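Local coordinates for protein malyl-CoA lyase/beta-methylmalyl-CoA lyase (Methylobacterium extorquens, PDB 5UGR) that belongs to the HpcH/HpaI aldolase/citrate lyase family of TIM-barrel enzymes and binds a magnesium ion, at residues G237-A241 against G252-I256; Q210-L214 against A247-E251. All coordinates share one frame; numbering follows the deposited sequence. Where two conformers were deposited one is given.

In the fold
Both contacts lie in the last part of an eight-stranded parallel barrel, and helix 235-248 serves both. Contact 1 joins the start of this helix to strand 252-255, the last strand of the barrel. Contact 2 joins the end of the same helix, and the turn after it, to helix 207-220. The segments alternate along the chain: 210-214, 237-241, 247-251, 252-256. Segment 247-251 runs directly into segment 252-256, and the contact centres are about 14 Å apart. One end of helix 235-248 is packed on the barrel strand that follows it and the other on the preceding helix. D226 pairs with K253 in contact 1 and Q210 in contact 2. Both also touch a second subunit.

Contact 1: residues G237-A241 against G252-I256; sequences GYTSA and GKWAI
K253 runs alongside Y238 in the opposite direction and lays its CE over the ring, while the Y238 hydroxyl reaches the strand backbone. K253 CG is anti to the backbone N (chi1 -172°), and the chain stays extended as far as CE. K253 CB begins 3.7 Å from Y238 OH. K253 CG meets Y238 OH at 3.5 Å. K253 CD sits at the junction of hydroxyl and ring, 3.6 Å from Y238 OH and almost as near CZ. K253 CE then lies over one face, 4.1 Å from the Y238 ring centroid and 29° off the ring normal, a CH-pi contact. A241 CB also approaches K253 CE, at 4.4 Å. The last torsion bends the lysine, and NZ forms a salt bridge with D226 and a hydrogen bond with G227 O.

Y238 OH donates a hydrogen bond to W254 O, 2.8 Å away. The C=O...O angle is 132°, and the hydroxyl lies above the carbonyl plane. The acceptor sits at the ring edge, in the ring plane. L263 and A264 of helix 259-268 also pack on Y238. The W254 indole points off from the helix; NE1 is hydrogen-bonded to S162 OG, and the side chain is about 6 Å from the bound magnesium ion. This is the helix-on-strand packing of the final beta-alpha-beta unit of the TIM barrel: strand 223-226, helix 235-248, strand 252-255.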
ATOM      1  N   GLY A 237      40.058   9.179  15.026  1.00 15.63           N
ATOM      2  CA  GLY A 237      38.655   8.896  15.160  1.00 15.54           C
ATOM      3  C   GLY A 237      37.881   9.087  13.852  1.00 14.91           C
ATOM      4  O   GLY A 237      36.971   8.298  13.525  1.00 15.39           O
ATOM      5  N   TYR A 238      38.217  10.125  13.086  1.00 14.17           N
ATOM      6  CA  TYR A 238      37.593  10.332  11.779  1.00 14.62           C
ATOM      7  C   TYR A 238      37.855   9.122  10.913  1.00 15.05           C
ATOM      8  O   TYR A 238      36.913   8.591  10.263  1.00 15.75           O
ATOM      9  CB  TYR A 238      38.113  11.596  11.096  1.00 14.96           C
ATOM     10  CG  TYR A 238      37.457  11.885   9.792  1.00 13.77           C
ATOM     11  CD1 TYR A 238      37.864  11.266   8.604  1.00 17.00           C
ATOM     12  CD2 TYR A 238      36.372  12.751   9.713  1.00 15.10           C
ATOM     13  CE1 TYR A 238      37.204  11.508   7.399  1.00 16.37           C
ATOM     14  CE2 TYR A 238      35.716  12.981   8.500  1.00 14.71           C
ATOM     15  CZ  TYR A 238      36.136  12.380   7.354  1.00 14.36           C
ATOM     16  OH  TYR A 238      35.462  12.589   6.164  1.00 15.67           O
ATOM     17  N   THR A 239      39.128   8.723  10.831  1.00 14.72           N
ATOM     18  CA  THR A 239      39.537   7.635   9.956  1.00 15.66           C
ATOM     19  C   THR A 239      38.861   6.326  10.381  1.00 14.01           C
ATOM     20  O   THR A 239      38.403   5.545   9.537  1.00 16.20           O
ATOM     21  CB  THR A 239      41.059   7.495   9.933  1.00 15.89           C
ATOM     22  OG1 THR A 239      41.597   8.680   9.322  1.00 20.13           O
ATOM     23  CG2 THR A 239      41.493   6.316   9.120  1.00 19.20           C
ATOM     24  N   SER A 240      38.765   6.077  11.694  1.00 15.37           N
ATOM     25  CA  SER A 240      38.054   4.898  12.164  1.00 15.32           C
ATOM     26  C   SER A 240      36.585   4.912  11.714  1.00 14.49           C
ATOM     27  O   SER A 240      36.066   3.919  11.196  1.00 14.50           O
ATOM     28  CB  SER A 240      38.137   4.778  13.697  1.00 15.85           C
ATOM     29  OG  SER A 240      37.229   3.817  14.191  1.00 16.16           O
ATOM     30  N   ALA A 241      35.906   6.029  11.908  1.00 14.38           N
ATOM     31  CA  ALA A 241      34.513   6.146  11.507  1.00 14.36           C
ATOM     32  C   ALA A 241      34.344   5.937   9.990  1.00 13.33           C
ATOM     33  O   ALA A 241      33.414   5.255   9.532  1.00 14.08           O
ATOM     34  CB  ALA A 241      33.954   7.515  11.883  1.00 16.08           C
ATOM     35  N   GLY A 252      31.382   7.407   0.469  1.00 14.00           N
ATOM     36  CA  GLY A 252      32.067   8.651   0.829  1.00 13.70           C
ATOM     37  C   GLY A 252      31.597   9.197   2.137  1.00 13.46           C
ATOM     38  O   GLY A 252      30.717   8.603   2.793  1.00 15.09           O
ATOM     39  N   LYS A 253      32.210  10.315   2.550  1.00 13.78           N
ATOM     40  CA  LYS A 253      31.910  10.930   3.839  1.00 13.39           C
ATOM     41  C   LYS A 253      32.097  12.434   3.749  1.00 13.84           C
ATOM     42  O   LYS A 253      32.928  12.969   2.957  1.00 14.73           O
ATOM     43  CB  LYS A 253      32.802  10.374   4.957  1.00 14.13           C
ATOM     44  CG  LYS A 253      32.468  10.802   6.384  1.00 13.74           C
ATOM     45  CD  LYS A 253      33.223  10.023   7.435  1.00 15.77           C
ATOM     46  CE  LYS A 253      32.988  10.525   8.842  1.00 15.75           C
ATOM     47  NZ  LYS A 253      31.540  10.531   9.170  1.00 14.42           N
ATOM     48  N   TRP A 254      31.299  13.130   4.586  1.00 13.62           N
ATOM     49  CA  TRP A 254      31.441  14.561   4.662  1.00 14.80           C
ATOM     50  C   TRP A 254      32.787  14.984   5.266  1.00 14.89           C
ATOM     51  O   TRP A 254      33.320  14.342   6.153  1.00 15.61           O
ATOM     52  CB  TRP A 254      30.337  15.207   5.493  1.00 14.44           C
ATOM     53  CG  TRP A 254      28.974  15.148   4.875  1.00 13.99           C
ATOM     54  CD1 TRP A 254      28.489  14.268   3.929  1.00 13.35           C
ATOM     55  CD2 TRP A 254      27.882  15.970   5.254  1.00 12.93           C
ATOM     56  NE1 TRP A 254      27.166  14.535   3.679  1.00 13.63           N
ATOM     57  CE2 TRP A 254      26.757  15.572   4.488  1.00 13.21           C
ATOM     58  CE3 TRP A 254      27.746  16.999   6.165  1.00 14.48           C
ATOM     59  CZ2 TRP A 254      25.526  16.186   4.628  1.00 15.13           C
ATOM     60  CZ3 TRP A 254      26.544  17.613   6.311  1.00 16.94           C
ATOM     61  CH2 TRP A 254      25.425  17.204   5.562  1.00 16.08           C
ATOM     62  N   ALA A 255      33.227  16.150   4.794  1.00 15.18           N
ATOM     63  CA  ALA A 255      34.280  16.934   5.405  1.00 15.68           C
ATOM     64  C   ALA A 255      33.662  18.272   5.829  1.00 16.95           C
ATOM     65  O   ALA A 255      33.081  18.997   5.011  1.00 18.44           O
ATOM     66  CB  ALA A 255      35.450  17.134   4.445  1.00 18.34           C
ATOM     67  N   ILE A 256      33.798  18.582   7.094  1.00 18.44           N
ATOM     68  CA  ILE A 256      33.330  19.874   7.613  1.00 20.69           C
ATOM     69  C   ILE A 256      34.499  20.704   8.138  1.00 22.95           C
ATOM     70  O   ILE A 256      34.293  21.787   8.702  1.00 28.50           O
ATOM     71  CB  ILE A 256      32.178  19.750   8.647  1.00 20.72           C
ATOM     72  CG1 ILE A 256      32.575  18.943   9.862  1.00 22.67           C
ATOM     73  CG2 ILE A 256      30.906  19.162   8.023  1.00 23.53           C
ATOM     74  CD1 ILE A 256      31.591  19.140  11.021  1.00 23.46           C
TER

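Contact 2: residues Q210-L214 against A247-E251; sequences QNRML and ALGFE
L248, G249 and F250 pack against helix 207-220 where helix 235-248 ends in a Schellman motif. Here two outer helices of the TIM barrel meet. G249 has positive phi (122°), and L214 CD1 packs directly on its backbone, 3.7 Å from G249 C.

F250, L248 and L214 carry most of the apolar contact. M213 bends at its last torsion (chi3 81°), which brings its methyl CE to 3.7 Å from F250 CE2. L214 CB lies 3.9 Å from F250 CE1. L214 CD2 lies 3.3 Å from L248 O, with L248 CB next. Q210 CB packs on F250 CZ at 3.8 Å, with the two side chains crossing at about a right angle. M161 and F163 of strand 158-163 also touch M213.

Between the segments the polar groups meet only by van der Waals contact; their hydrogen bonds go to other residues. The N211 and L248 side chains cross at about a right angle, with L248 CD1 near N211 ND2 and L248 CD2 near N211 OD1. N211 ND2 is hydrogen-bonded to L207 O. Q210 NE2 is hydrogen-bonded to D226 OD1 of strand 223-226. R218 NH2, further along helix 207-220, donates a hydrogen bond to G249 O. At the edge of the F250 ring, near its plane, Q210 O lies 3.5 Å from F250 CZ and also accepts the helical hydrogen bond of L214 N at 2.9 Å.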
ATOM      1  N   GLN A 210      22.953   3.520   9.798  1.00 12.20           N
ATOM      2  CA  GLN A 210      23.835   3.395   8.619  1.00 11.63           C
ATOM      3  C   GLN A 210      23.488   2.205   7.734  1.00 12.42           C
ATOM      4  O   GLN A 210      23.436   2.317   6.528  1.00 12.81           O
ATOM      5  CB  GLN A 210      25.300   3.314   9.067  1.00 12.29           C
ATOM      6  CG  GLN A 210      25.825   4.687   9.545  1.00 12.51           C
ATOM      7  CD  GLN A 210      27.273   4.615   9.973  1.00 13.20           C
ATOM      8  OE1 GLN A 210      27.726   3.621  10.510  1.00 14.79           O
ATOM      9  NE2 GLN A 210      28.009   5.676   9.739  1.00 15.01           N
ATOM     10  N   ASN A 211      23.211   1.059   8.363  1.00 11.69           N
ATOM     11  CA  ASN A 211      22.891  -0.123   7.601  1.00 11.67           C
ATOM     12  C   ASN A 211      21.544   0.042   6.911  1.00 11.97           C
ATOM     13  O   ASN A 211      21.371  -0.375   5.770  1.00 12.99           O
ATOM     14  CB  ASN A 211      22.888  -1.385   8.445  1.00 12.11           C
ATOM     15  CG  ASN A 211      24.303  -1.987   8.664  1.00 13.54           C
ATOM     16  OD1 ASN A 211      24.752  -2.863   7.908  1.00 17.24           O
ATOM     17  ND2 ASN A 211      24.998  -1.507   9.678  1.00 13.48           N
ATOM     18  N   ARG A 212      20.545   0.585   7.597  1.00 10.99           N
ATOM     19  CA  ARG A 212      19.240   0.732   6.930  0.50 11.48           C
ATOM     20  C   ARG A 212      19.323   1.664   5.758  1.00 11.81           C
ATOM     21  O   ARG A 212      18.755   1.363   4.694  1.00 12.11           O
ATOM     22  CB  ARG A 212      18.158   1.165   7.904  0.50 11.61           C
ATOM     23  CG  ARG A 212      16.759   1.059   7.279  0.50 11.25           C
ATOM     24  CD  ARG A 212      15.685   1.334   8.325  0.50  9.74           C
ATOM     25  NE  ARG A 212      14.400   1.436   7.664  0.50 10.02           N
ATOM     26  CZ  ARG A 212      13.281   1.759   8.261  0.50 10.41           C
ATOM     27  NH1 ARG A 212      13.263   2.039   9.580  0.50 10.96           N
ATOM     28  NH2 ARG A 212      12.204   1.920   7.506  0.50 10.98           N
ATOM     29  N   MET A 213      20.017   2.784   5.935  1.00 11.81           N
ATOM     30  CA  MET A 213      20.180   3.686   4.789  1.00 12.19           C
ATOM     31  C   MET A 213      20.993   3.084   3.661  1.00 11.35           C
ATOM     32  O   MET A 213      20.616   3.237   2.485  1.00 12.85           O
ATOM     33  CB  MET A 213      20.801   5.021   5.237  1.00 12.58           C
ATOM     34  CG  MET A 213      20.667   6.136   4.211  1.00 12.68           C
ATOM     35  SD  MET A 213      21.677   7.582   4.515  1.00 13.65           S
ATOM     36  CE  MET A 213      23.221   6.972   3.849  1.00 14.68           C
ATOM     37  N   LEU A 214      22.048   2.363   4.021  1.00 11.85           N
ATOM     38  CA  LEU A 214      22.856   1.640   3.034  1.00 12.50           C
ATOM     39  C   LEU A 214      22.010   0.693   2.186  1.00 11.41           C
ATOM     40  O   LEU A 214      22.121   0.662   0.953  1.00 12.62           O
ATOM     41  CB  LEU A 214      23.956   0.872   3.733  1.00 12.89           C
ATOM     42  CG  LEU A 214      24.786  -0.106   2.865  1.00 16.42           C
ATOM     43  CD1 LEU A 214      25.868   0.624   2.163  1.00 18.91           C
ATOM     44  CD2 LEU A 214      25.262  -1.260   3.661  1.00 25.58           C
ATOM     45  N   ALA A 247      33.596  -0.120   5.171  1.00 14.14           N
ATOM     46  CA  ALA A 247      33.550  -1.584   5.226  1.00 13.92           C
ATOM     47  C   ALA A 247      32.164  -2.114   4.907  1.00 14.64           C
ATOM     48  O   ALA A 247      32.033  -3.191   4.339  1.00 15.84           O
ATOM     49  CB  ALA A 247      34.025  -2.094   6.562  1.00 15.95           C
ATOM     50  N   LEU A 248      31.143  -1.378   5.311  1.00 14.72           N
ATOM     51  CA  LEU A 248      29.745  -1.742   4.972  1.00 15.25           C
ATOM     52  C   LEU A 248      29.379  -1.580   3.513  1.00 15.08           C
ATOM     53  O   LEU A 248      28.379  -2.138   3.032  1.00 17.32           O
ATOM     54  CB  LEU A 248      28.775  -0.884   5.702  1.00 18.97           C
ATOM     55  CG  LEU A 248      28.674  -0.965   7.145  1.00 18.11           C
ATOM     56  CD1 LEU A 248      27.671   0.084   7.671  1.00 17.77           C
ATOM     57  CD2 LEU A 248      28.263  -2.395   7.588  1.00 17.01           C
ATOM     58  N   GLY A 249      30.097  -0.684   2.828  1.00 14.83           N
ATOM     59  CA  GLY A 249      29.726  -0.316   1.465  1.00 14.57           C
ATOM     60  C   GLY A 249      29.442   1.152   1.232  1.00 13.95           C
ATOM     61  O   GLY A 249      28.979   1.501   0.133  1.00 16.15           O
ATOM     62  N   PHE A 250      29.621   2.010   2.242  1.00 14.49           N
ATOM     63  CA  PHE A 250      29.468   3.444   1.975  1.00 14.40           C
ATOM     64  C   PHE A 250      30.550   3.916   0.999  1.00 14.58           C
ATOM     65  O   PHE A 250      31.666   3.373   0.977  1.00 15.87           O
ATOM     66  CB  PHE A 250      29.594   4.270   3.249  1.00 13.50           C
ATOM     67  CG  PHE A 250      28.335   4.348   4.092  1.00 12.54           C
ATOM     68  CD1 PHE A 250      27.755   3.203   4.656  1.00 13.77           C
ATOM     69  CD2 PHE A 250      27.672   5.542   4.211  1.00 13.45           C
ATOM     70  CE1 PHE A 250      26.561   3.279   5.379  1.00 14.22           C
ATOM     71  CE2 PHE A 250      26.505   5.628   4.937  1.00 14.05           C
ATOM     72  CZ  PHE A 250      25.941   4.489   5.518  1.00 13.85           C
ATOM     73  N   GLU A 251      30.199   4.930   0.219  1.00 14.28           N
ATOM     74  CA  GLU A 251      31.031   5.406  -0.874  1.00 15.44           C
ATOM     75  C   GLU A 251      31.776   6.676  -0.590  1.00 14.51           C
ATOM     76  O   GLU A 251      32.690   7.012  -1.352  1.00 16.43           O
ATOM     77  CB  GLU A 251      30.028   5.645  -2.059  1.00 22.91           C
ATOM     78  CG  GLU A 251      30.592   5.979  -3.320  1.00 34.25           C
ATOM     79  CD  GLU A 251      29.597   5.728  -4.424  1.00 27.59           C
ATOM     80  OE1 GLU A 251      29.853   6.399  -5.421  1.00 37.54           O
ATOM     81  OE2 GLU A 251      28.714   4.816  -4.237  1.00 26.68           O
TER